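Local coordinates for FAD:protein FMN transferase (Vibrio cholerae, PDB 6NXI), which probably transfers the FMN moiety of FAD, with magnesium as cofactor, onto a threonine hydroxyl of target flavoproteins, at residues Phe62-Thr66 and Leu142-Pro147; Asn47-Ser51 and Ser74-Val80; Glu202-Val206 and Asp302-Glu306; Met284-Glu288 and Tyr307-Ser311. One frame throughout, in Å; residues are numbered along the deposited sequence.

Contact 1: residues Phe62-Thr66 and Leu142-Pro147; sequences FNQHT and LSKDIP
The last turn of helix 58-64 lies against the end of strand 141-144, the two backbones closing from 8.0 Å between Phe62 CA and Leu142 CA to 4.2 Å between Thr66 CA and Pro147 CA. Between them the Phe62 ring is sandwiched by alternate residues of the strand. Leu142 CB sits over one face, Lys144 CD over the opposite face, 3.6 Å from Phe62 CZ, and the backbone of Ser143 passes the ring edge. The lysine chain runs past the ring in the opposite direction and bends at chi3 (-94°), which turns its ammonium group into the end of the helix. There Lys144 NZ gives a 2.7 Å hydrogen bond to His65 O with a C=O...N angle of 160°, and a second, 3.0 Å long, to a lone pair of Phe62 O, which also accepts from His65 N. Leu149 O is a further acceptor, and Pro147 O a weak one. A water bridges Thr66 O and Lys144 O, while Pro147 CB packs on Thr66 O. A lysine of strand 141-144 thus has its ammonium bound by carbonyl oxygens at and just beyond the C-terminal end of helix 58-64, joining that helix to the three-stranded antiparallel sheet.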
# COMPACT_ATOMS: atom_id res chain seq x y z
N PHE A 62 -18.92 7.78 -2.29
CA PHE A 62 -18.85 8.21 -0.87
C PHE A 62 -18.23 9.61 -0.79
O PHE A 62 -18.70 10.43 -0.01
CB PHE A 62 -18.11 7.22 0.01
CG PHE A 62 -18.02 7.64 1.44
CD1 PHE A 62 -19.17 7.83 2.20
CD2 PHE A 62 -16.80 7.91 2.04
CE1 PHE A 62 -19.09 8.21 3.53
CE2 PHE A 62 -16.73 8.30 3.36
CZ PHE A 62 -17.88 8.43 4.11
N ASN A 63 -17.15 9.83 -1.53
CA ASN A 63 -16.48 11.16 -1.54
C ASN A 63 -17.48 12.20 -2.05
O ASN A 63 -17.41 13.34 -1.53
CB ASN A 63 -15.17 11.10 -2.34
CG ASN A 63 -14.15 10.26 -1.62
OD1 ASN A 63 -14.24 10.06 -0.41
ND2 ASN A 63 -13.17 9.74 -2.37
N GLN A 64 -18.35 11.85 -3.00
CA GLN A 64 -19.36 12.79 -3.56
C GLN A 64 -20.55 12.98 -2.62
O GLN A 64 -21.25 14.00 -2.75
CB GLN A 64 -19.81 12.33 -4.95
CG GLN A 64 -18.67 12.37 -5.95
CD GLN A 64 -18.86 11.37 -7.05
OE1 GLN A 64 -19.99 10.97 -7.33
NE2 GLN A 64 -17.76 10.93 -7.66
N HIS A 65 -20.73 12.07 -1.67
CA HIS A 65 -21.85 12.09 -0.68
C HIS A 65 -21.66 13.26 0.31
O HIS A 65 -20.54 13.42 0.79
CB HIS A 65 -21.89 10.71 -0.05
CG HIS A 65 -22.95 10.50 0.98
ND1 HIS A 65 -24.26 10.31 0.62
CD2 HIS A 65 -22.88 10.38 2.32
CE1 HIS A 65 -24.97 10.08 1.70
NE2 HIS A 65 -24.17 10.14 2.77
N THR A 66 -22.69 14.05 0.65
CA THR A 66 -22.51 15.27 1.49
C THR A 66 -23.13 15.14 2.89
O THR A 66 -22.52 15.68 3.85
CB THR A 66 -22.93 16.51 0.69
OG1 THR A 66 -24.24 16.31 0.17
CG2 THR A 66 -21.97 16.78 -0.45
N LEU A 142 -20.41 3.59 5.95
CA LEU A 142 -19.48 4.68 6.31
C LEU A 142 -20.30 5.95 6.56
O LEU A 142 -21.23 6.21 5.79
CB LEU A 142 -18.52 4.93 5.14
CG LEU A 142 -17.75 3.74 4.59
CD1 LEU A 142 -16.75 4.24 3.56
CD2 LEU A 142 -17.05 2.98 5.70
N SER A 143 -19.83 6.78 7.50
CA SER A 143 -20.38 8.15 7.65
C SER A 143 -19.24 9.15 7.78
O SER A 143 -18.13 8.78 8.23
CB SER A 143 -21.41 8.29 8.77
OG SER A 143 -21.09 7.47 9.87
N LYS A 144 -19.52 10.36 7.32
CA LYS A 144 -18.56 11.48 7.36
C LYS A 144 -19.29 12.65 8.00
O LYS A 144 -20.41 12.91 7.55
CB LYS A 144 -18.05 11.79 5.96
CG LYS A 144 -19.12 12.00 4.89
CD LYS A 144 -18.63 11.85 3.46
CE LYS A 144 -18.24 13.16 2.82
NZ LYS A 144 -17.91 12.97 1.40
N ASP A 145 -18.69 13.24 9.04
CA ASP A 145 -19.37 14.28 9.86
C ASP A 145 -19.12 15.63 9.21
O ASP A 145 -19.67 16.63 9.70
CB ASP A 145 -18.95 14.23 11.33
CG ASP A 145 -17.52 14.64 11.62
OD1 ASP A 145 -16.80 15.12 10.69
OD2 ASP A 145 -17.14 14.46 12.79
N ILE A 146 -18.34 15.65 8.14
CA ILE A 146 -18.17 16.88 7.30
C ILE A 146 -18.35 16.47 5.84
O ILE A 146 -17.89 15.40 5.41
CB ILE A 146 -16.84 17.63 7.54
CG1 ILE A 146 -15.59 16.78 7.30
CG2 ILE A 146 -16.80 18.23 8.94
CD1 ILE A 146 -14.33 17.59 7.21
N PRO A 147 -19.05 17.31 5.06
CA PRO A 147 -19.38 17.00 3.67
C PRO A 147 -18.20 16.86 2.71
O PRO A 147 -18.32 16.15 1.75
CB PRO A 147 -20.30 18.16 3.23
CG PRO A 147 -20.05 19.27 4.22
CD PRO A 147 -19.63 18.59 5.51
O HOH W 1 -21.24 15.24 6.45

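Contact 2: residues Asn47-Ser51 and Ser74-Val80; sequences NDQMS and STQTLTV. With FAD (flavin-adenine dinucleotide), chain B.
This is a buried helix-helix contact between the C-terminal end of helix 32-50 and the first turns of helix 75-90, next to the FAD pocket. Gln49 and Met50 reach across to the second helix, whose nearest backbone point is Thr77, its CA 6.4 Å from Gln49 CA. Extended beyond CG, the Gln49 chain carries its amide over the start of that helix. Its OE1 rests on Gln76 CB at 3.4 Å, and its NE2 lies 3.3 Å from Gln76 OE1, with the two amide planes turned 70° apart. Nearer the backbone, Gln49 CB lies against Thr77 OG1 at 3.5 Å.

Ser74 is the N-cap of helix 75-90: its OG accepts from Thr77 N over 3.1 Å, with an N-H...O angle of 166°. Glu58 is hydrogen-bonded to both Ser74 OG and Thr77 OG1, so one carboxylate oxygen ties the cap to the first turn.

Met50 packs further along the helix. Its CG passes Thr77 OG1, its side chain and that of Val80 reach toward each other with SD 3.7 Å from Val80 CG2, and the bend at chi3 (-110°) lays CE against the backbone at Gln76 and Thr77. Trp160 of helix 157-171 touches Met50, Gln76 and Val80, adding a third helix to the packing.

Residues at and just beyond this end of helix 32-50 line the flavin. Asn47 OD1 is 3.4 Å from C6 of FAD and Ser51 OG, itself hydrogen-bonded to Tyr53 N, 3.4 Å from N5, while Met50 O lies beside the C7M methyl group. Asn47 ND2 is in turn held by Leu43 O and Thr14 OG1.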
# COMPACT_ATOMS: atom_id res chain seq x y z
N ASN A 47 -11.11 -2.00 -8.32
CA ASN A 47 -11.08 -0.63 -8.90
C ASN A 47 -12.48 0.01 -8.85
O ASN A 47 -12.62 1.17 -8.45
CB ASN A 47 -10.52 -0.63 -10.31
CG ASN A 47 -9.01 -0.74 -10.37
OD1 ASN A 47 -8.34 0.29 -10.26
ND2 ASN A 47 -8.50 -1.96 -10.48
N ASP A 48 -13.51 -0.75 -9.18
CA ASP A 48 -14.90 -0.24 -9.12
C ASP A 48 -15.37 0.00 -7.69
O ASP A 48 -16.37 0.74 -7.52
CB ASP A 48 -15.80 -1.19 -9.91
CG ASP A 48 -15.62 -1.07 -11.42
OD1 ASP A 48 -15.14 -0.01 -11.88
OD2 ASP A 48 -15.96 -2.01 -12.11
N GLN A 49 -14.77 -0.64 -6.69
CA GLN A 49 -15.09 -0.39 -5.28
C GLN A 49 -14.27 0.80 -4.77
O GLN A 49 -14.78 1.58 -3.98
CB GLN A 49 -14.85 -1.66 -4.50
CG GLN A 49 -15.89 -2.73 -4.81
CD GLN A 49 -15.54 -4.06 -4.20
OE1 GLN A 49 -14.37 -4.39 -3.99
NE2 GLN A 49 -16.58 -4.91 -4.15
N MET A 50 -12.98 0.86 -5.12
CA MET A 50 -12.04 1.64 -4.29
C MET A 50 -11.13 2.59 -5.08
O MET A 50 -10.27 3.22 -4.41
CB MET A 50 -11.21 0.68 -3.43
CG MET A 50 -12.14 0.04 -2.34
SD MET A 50 -11.28 -1.15 -1.30
CE MET A 50 -11.97 -2.74 -1.78
N SER A 51 -11.28 2.72 -6.40
CA SER A 51 -10.49 3.70 -7.20
C SER A 51 -10.97 5.14 -6.96
O SER A 51 -12.12 5.43 -7.27
CB SER A 51 -10.49 3.43 -8.66
OG SER A 51 -9.67 4.42 -9.36
N SER A 74 -19.75 -2.09 0.04
CA SER A 74 -19.50 -3.53 -0.12
C SER A 74 -18.71 -4.06 1.08
O SER A 74 -17.98 -3.29 1.75
CB SER A 74 -18.75 -3.78 -1.39
OG SER A 74 -17.45 -3.22 -1.31
N THR A 75 -18.83 -5.37 1.32
CA THR A 75 -18.01 -6.07 2.33
C THR A 75 -16.54 -5.75 2.10
O THR A 75 -15.82 -5.50 3.09
CB THR A 75 -18.24 -7.58 2.24
OG1 THR A 75 -19.65 -7.69 2.44
CG2 THR A 75 -17.44 -8.35 3.26
N GLN A 76 -16.08 -5.77 0.85
CA GLN A 76 -14.62 -5.58 0.58
C GLN A 76 -14.20 -4.16 0.97
O GLN A 76 -13.22 -3.97 1.69
CB GLN A 76 -14.26 -5.87 -0.88
CG GLN A 76 -14.56 -7.28 -1.33
CD GLN A 76 -15.90 -7.47 -1.99
OE1 GLN A 76 -16.93 -6.89 -1.57
NE2 GLN A 76 -15.89 -8.30 -3.03
N THR A 77 -14.95 -3.15 0.57
CA THR A 77 -14.61 -1.75 0.93
C THR A 77 -14.63 -1.63 2.45
O THR A 77 -13.77 -0.94 3.03
CB THR A 77 -15.59 -0.77 0.29
OG1 THR A 77 -15.56 -0.95 -1.13
CG2 THR A 77 -15.27 0.66 0.66
N LEU A 78 -15.67 -2.17 3.10
CA LEU A 78 -15.76 -2.11 4.57
C LEU A 78 -14.49 -2.72 5.19
O LEU A 78 -13.92 -2.08 6.07
CB LEU A 78 -17.04 -2.83 5.02
CG LEU A 78 -17.58 -2.49 6.41
CD1 LEU A 78 -16.58 -2.85 7.50
CD2 LEU A 78 -18.00 -1.06 6.50
N THR A 79 -14.04 -3.89 4.73
CA THR A 79 -12.86 -4.58 5.27
C THR A 79 -11.65 -3.65 5.14
O THR A 79 -10.87 -3.56 6.11
CB THR A 79 -12.66 -5.92 4.58
OG1 THR A 79 -13.85 -6.68 4.86
CG2 THR A 79 -11.41 -6.63 5.07
N VAL A 80 -11.47 -3.01 3.98
CA VAL A 80 -10.29 -2.16 3.74
C VAL A 80 -10.36 -0.89 4.58
O VAL A 80 -9.38 -0.52 5.22
CB VAL A 80 -10.15 -1.87 2.24
CG1 VAL A 80 -9.05 -0.86 2.00
CG2 VAL A 80 -9.93 -3.18 1.48
PA FAD B . 2.05 3.94 -0.81
O1A FAD B . 3.38 4.40 -0.32
O2A FAD B . 1.60 2.56 -0.52
O5B FAD B . 0.91 4.95 -0.31
C5B FAD B . 1.02 6.30 -0.84
C4B FAD B . -0.30 6.79 -1.36
O4B FAD B . -1.32 6.83 -0.32
C3B FAD B . -0.20 8.22 -1.90
O3B FAD B . 0.08 8.18 -3.30
C2B FAD B . -1.57 8.82 -1.55
O2B FAD B . -2.54 8.47 -2.51
C1B FAD B . -1.88 8.14 -0.23
N9A FAD B . -1.34 8.76 0.96
C8A FAD B . -0.33 9.72 1.07
N7A FAD B . -0.01 9.95 2.32
C5A FAD B . -0.86 9.18 3.08
C6A FAD B . -1.00 9.04 4.47
N6A FAD B . -0.22 9.65 5.38
N1A FAD B . -1.91 8.14 4.89
C2A FAD B . -2.68 7.51 3.97
N3A FAD B . -2.63 7.56 2.63
C4A FAD B . -1.68 8.44 2.25
N1 FAD B . -3.35 5.82 -10.34
C2 FAD B . -3.69 6.38 -11.55
O2 FAD B . -2.91 7.18 -12.11
N3 FAD B . -4.84 6.06 -12.19
C4 FAD B . -5.75 5.18 -11.66
O4 FAD B . -6.80 4.94 -12.24
C4X FAD B . -5.45 4.60 -10.38
N5 FAD B . -6.32 3.77 -9.84
C5X FAD B . -6.01 3.23 -8.61
C6 FAD B . -6.93 2.36 -8.00
C7 FAD B . -6.70 1.77 -6.77
C7M FAD B . -7.74 0.84 -6.17
C8 FAD B . -5.48 2.05 -6.11
C8M FAD B . -5.17 1.46 -4.76
C9 FAD B . -4.56 2.92 -6.70
C9A FAD B . -4.79 3.51 -7.95
N10 FAD B . -3.91 4.41 -8.56
C10 FAD B . -4.20 4.98 -9.79
C1' FAD B . -2.59 4.68 -7.94
C2' FAD B . -2.63 5.62 -6.79
O2' FAD B . -3.07 6.91 -7.21
C3' FAD B . -1.22 5.75 -6.19
O3' FAD B . -0.30 6.30 -7.10
C4' FAD B . -0.61 4.43 -5.76
O4' FAD B . -1.61 3.61 -5.17
C5' FAD B . 0.60 4.63 -4.87
O5' FAD B . 0.99 3.33 -4.35
P FAD B . 2.38 3.19 -3.61
O1P FAD B . 3.46 3.86 -4.35
O2P FAD B . 2.40 1.72 -3.26
O3P FAD B . 2.06 4.12 -2.37

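Contact 3: residues Glu202-Val206 and Asp302-Glu306; sequences EKPSV and DGFKE
Lys203 NZ is gripped by two carboxylates, Glu306 across the contact and Glu213 on strand 211-215. The bond to Glu306 OE2 is a short salt bridge of 2.6 Å, meeting the carboxylate oxygen on its syn side and 16° out of the plane. Bends at chi2 and chi4 fold the lysine toward this partner, and its chain crosses the extended Glu306 at about a right angle. Leu295 of strand 294-299 touches both side chains.

One residue on, the contact becomes apolar. Pro204 CB stands over one face of the Phe304 ring, above its centre, 3.7 Å from the centroid and 6° off the ring normal, with Pro204 CG 3.5 Å from Phe304 CD1. The backbone of Ser205 and Val206 continues round the same ring, Val206 N coming at its edge. Lys299 makes a cation-pi contact with this ring as well. At the far end Val206 CG1 presses on the glycine backbone, 3.4 Å from Gly303 CA, tighter than usual for two carbons, and lies 3.6 Å from Asp302 O.

Residues 203-206 run nearly antiparallel to 302-306 (165°), but side chains make the junction between the two-stranded sheet and strand 304-308 at the rim of the large sheet. Its chemistry combines a proline-aromatic CH-pi contact with an ammonium shared by two acids, whose combined negative charge would be expected to favour the protonated form of Lys203.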
# COMPACT_ATOMS: atom_id res chain seq x y z
N GLU A 202 16.10 -3.17 -2.43
CA GLU A 202 16.99 -2.15 -3.04
C GLU A 202 17.64 -1.39 -1.88
O GLU A 202 16.93 -0.91 -0.98
CB GLU A 202 16.24 -1.25 -4.02
CG GLU A 202 15.75 -1.96 -5.27
CD GLU A 202 16.82 -2.35 -6.28
OE1 GLU A 202 17.91 -1.73 -6.30
OE2 GLU A 202 16.57 -3.30 -7.06
N LYS A 203 18.96 -1.34 -1.90
CA LYS A 203 19.75 -0.64 -0.86
C LYS A 203 20.39 0.56 -1.55
O LYS A 203 20.96 0.42 -2.63
CB LYS A 203 20.80 -1.57 -0.26
CG LYS A 203 20.28 -2.90 0.26
CD LYS A 203 19.25 -2.77 1.37
CE LYS A 203 19.06 -4.07 2.13
NZ LYS A 203 20.33 -4.49 2.78
N PRO A 204 20.25 1.78 -1.01
CA PRO A 204 20.95 2.94 -1.55
C PRO A 204 22.39 2.81 -1.04
O PRO A 204 22.63 2.21 0.01
CB PRO A 204 20.18 4.11 -0.95
CG PRO A 204 19.82 3.57 0.42
CD PRO A 204 19.49 2.10 0.20
N SER A 205 23.32 3.34 -1.83
CA SER A 205 24.78 3.21 -1.60
C SER A 205 25.39 4.60 -1.78
O SER A 205 24.94 5.30 -2.70
CB SER A 205 25.35 2.22 -2.57
OG SER A 205 26.64 1.85 -2.17
N VAL A 206 26.34 5.00 -0.94
CA VAL A 206 27.00 6.34 -1.08
C VAL A 206 27.70 6.45 -2.44
O VAL A 206 27.90 7.60 -2.91
CB VAL A 206 27.98 6.64 0.07
CG1 VAL A 206 27.23 6.83 1.37
CG2 VAL A 206 29.08 5.59 0.20
N ASP A 302 26.24 11.41 6.38
CA ASP A 302 27.15 11.18 5.22
C ASP A 302 26.90 9.83 4.52
O ASP A 302 27.79 9.33 3.83
CB ASP A 302 28.60 11.34 5.67
CG ASP A 302 29.02 10.45 6.83
OD1 ASP A 302 28.20 9.62 7.25
OD2 ASP A 302 30.17 10.62 7.31
N GLY A 303 25.73 9.24 4.66
CA GLY A 303 25.42 7.99 3.95
C GLY A 303 24.03 7.51 4.27
O GLY A 303 23.08 8.32 4.22
N PHE A 304 23.92 6.22 4.54
CA PHE A 304 22.65 5.52 4.76
C PHE A 304 22.86 4.49 5.86
O PHE A 304 24.01 4.05 6.09
CB PHE A 304 22.14 4.82 3.49
CG PHE A 304 21.93 5.73 2.32
CD1 PHE A 304 20.74 6.42 2.15
CD2 PHE A 304 22.96 5.96 1.40
CE1 PHE A 304 20.55 7.29 1.10
CE2 PHE A 304 22.74 6.82 0.33
CZ PHE A 304 21.56 7.51 0.20
N LYS A 305 21.76 4.15 6.52
CA LYS A 305 21.75 3.18 7.62
C LYS A 305 20.47 2.35 7.48
O LYS A 305 19.46 2.86 6.94
CB LYS A 305 21.87 3.93 8.94
CG LYS A 305 21.79 3.08 10.19
CD LYS A 305 21.51 3.90 11.44
CE LYS A 305 22.76 4.48 12.06
NZ LYS A 305 22.43 5.36 13.20
N GLU A 306 20.54 1.10 7.89
CA GLU A 306 19.34 0.25 7.97
C GLU A 306 18.98 0.04 9.43
O GLU A 306 19.87 -0.15 10.26
CB GLU A 306 19.56 -1.15 7.39
CG GLU A 306 20.54 -1.19 6.26
CD GLU A 306 20.54 -2.52 5.53
OE1 GLU A 306 20.28 -3.56 6.18
OE2 GLU A 306 20.84 -2.51 4.33

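Contact 4: residues Met284-Glu288 and Tyr307-Ser311; sequences MAVAE and YASSS
From its CB on helix 280-289, the Met284 side chain folds back on itself at chi2 and chi3 to reach the end of strand 304-308. Its CG meets Tyr307 CB at 3.9 Å, its sulfur lies beside the carbonyl oxygen and CB of Tyr307, and its CE methyl ends on the backbone, 3.3 Å from Ser309 N and 3.6 Å from Ala308 C. One turn later Ala287 CB packs on Ser309 CB. Ser309 OG instead turns to Ile292 O and Val294 N, which tie it to the start of the neighbouring strand.

Glu288 closes the contact with both carboxylate oxygens. Bent at chi2 (-60°), it accepts from Ser310 N through OE2 at 2.6 Å, the donor standing 29° out of the carboxylate plane, and from Ser310 OG through the syn lone pair of OE1 at 2.9 Å. A water that donates to Ala287 O and accepts from Ser311 N adds a second bridge. One residue thus supplies both donors to a single carboxylate, a bidentate grip that would restrict rotation of the Glu288 head and hold the chain leaving strand 304-308 against the helix, and the N-H and O-H donors would be expected to favour the ionised carboxylate.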
# COMPACT_ATOMS: atom_id res chain seq x y z
N MET A 284 10.09 2.30 14.25
CA MET A 284 10.75 1.05 14.67
C MET A 284 10.22 0.64 16.05
O MET A 284 10.08 -0.58 16.29
CB MET A 284 12.28 1.19 14.67
CG MET A 284 12.87 1.41 13.28
SD MET A 284 12.40 0.15 12.05
CE MET A 284 13.05 -1.29 12.89
N ALA A 285 9.83 1.61 16.90
CA ALA A 285 9.28 1.33 18.24
C ALA A 285 7.94 0.60 18.08
O ALA A 285 7.74 -0.45 18.75
CB ALA A 285 9.13 2.58 19.07
N VAL A 286 7.08 1.06 17.17
CA VAL A 286 5.81 0.33 16.89
C VAL A 286 6.11 -1.07 16.36
O VAL A 286 5.42 -2.05 16.73
CB VAL A 286 4.89 1.14 15.96
CG1 VAL A 286 3.72 0.30 15.44
CG2 VAL A 286 4.38 2.37 16.68
N ALA A 287 7.10 -1.21 15.47
CA ALA A 287 7.41 -2.51 14.85
C ALA A 287 7.89 -3.47 15.95
O ALA A 287 7.56 -4.67 15.94
CB ALA A 287 8.47 -2.38 13.78
N GLU A 288 8.71 -2.97 16.86
CA GLU A 288 9.20 -3.79 17.99
C GLU A 288 8.07 -4.25 18.90
O GLU A 288 8.06 -5.44 19.26
CB GLU A 288 10.21 -3.00 18.80
CG GLU A 288 11.56 -3.03 18.14
CD GLU A 288 12.14 -4.41 17.97
OE1 GLU A 288 11.98 -5.26 18.88
OE2 GLU A 288 12.86 -4.58 17.00
N TYR A 307 17.70 -0.05 9.70
CA TYR A 307 17.16 -0.49 10.99
C TYR A 307 16.23 -1.65 10.69
O TYR A 307 15.28 -1.42 9.89
CB TYR A 307 16.37 0.61 11.67
CG TYR A 307 17.16 1.83 12.07
CD1 TYR A 307 17.82 1.92 13.29
CD2 TYR A 307 17.20 2.91 11.22
CE1 TYR A 307 18.51 3.07 13.64
CE2 TYR A 307 17.85 4.07 11.56
CZ TYR A 307 18.52 4.15 12.76
OH TYR A 307 19.17 5.32 13.02
N ALA A 308 16.53 -2.82 11.23
CA ALA A 308 15.67 -4.02 11.13
C ALA A 308 15.04 -4.26 12.50
O ALA A 308 15.76 -4.22 13.51
CB ALA A 308 16.46 -5.21 10.67
N SER A 309 13.73 -4.51 12.53
CA SER A 309 13.04 -4.89 13.78
C SER A 309 13.52 -6.29 14.20
O SER A 309 14.02 -7.04 13.34
CB SER A 309 11.56 -4.83 13.61
OG SER A 309 11.09 -5.80 12.70
N SER A 310 13.29 -6.67 15.45
CA SER A 310 13.64 -8.00 15.99
C SER A 310 13.00 -9.10 15.15
O SER A 310 13.60 -10.16 15.01
CB SER A 310 13.23 -8.11 17.43
OG SER A 310 14.03 -7.25 18.20
N SER A 311 11.80 -8.88 14.65
CA SER A 311 11.08 -9.94 13.91
C SER A 311 11.52 -9.99 12.43
O SER A 311 11.14 -10.96 11.76
CB SER A 311 9.60 -9.79 14.10
OG SER A 311 9.18 -8.57 13.56
O HOH W 2 9.60 -6.80 15.72

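Contacts 1 and 2 form one pair and contacts 3 and 4 another; the first two both close along the chain before the others open. Helices 32-50 and 58-64 are consecutive, and the segments of contacts 1 and 2 alternate; their centres are 16 Å apart and they touch through Leu78 and Leu142. Contact 2 borders the flavin pocket and contact 1 lies farther out. Contacts 3 and 4, centred 18 Å apart, also alternate and share strand 304-308, an outermost strand of the eight-stranded sheet, with segments that adjoin at Glu306 and Tyr307. Contacts 1 and 3 lie on opposite sides of the chain's centre, their centres 43 Å apart, so the strand-edge pair stands apart from the helical pair.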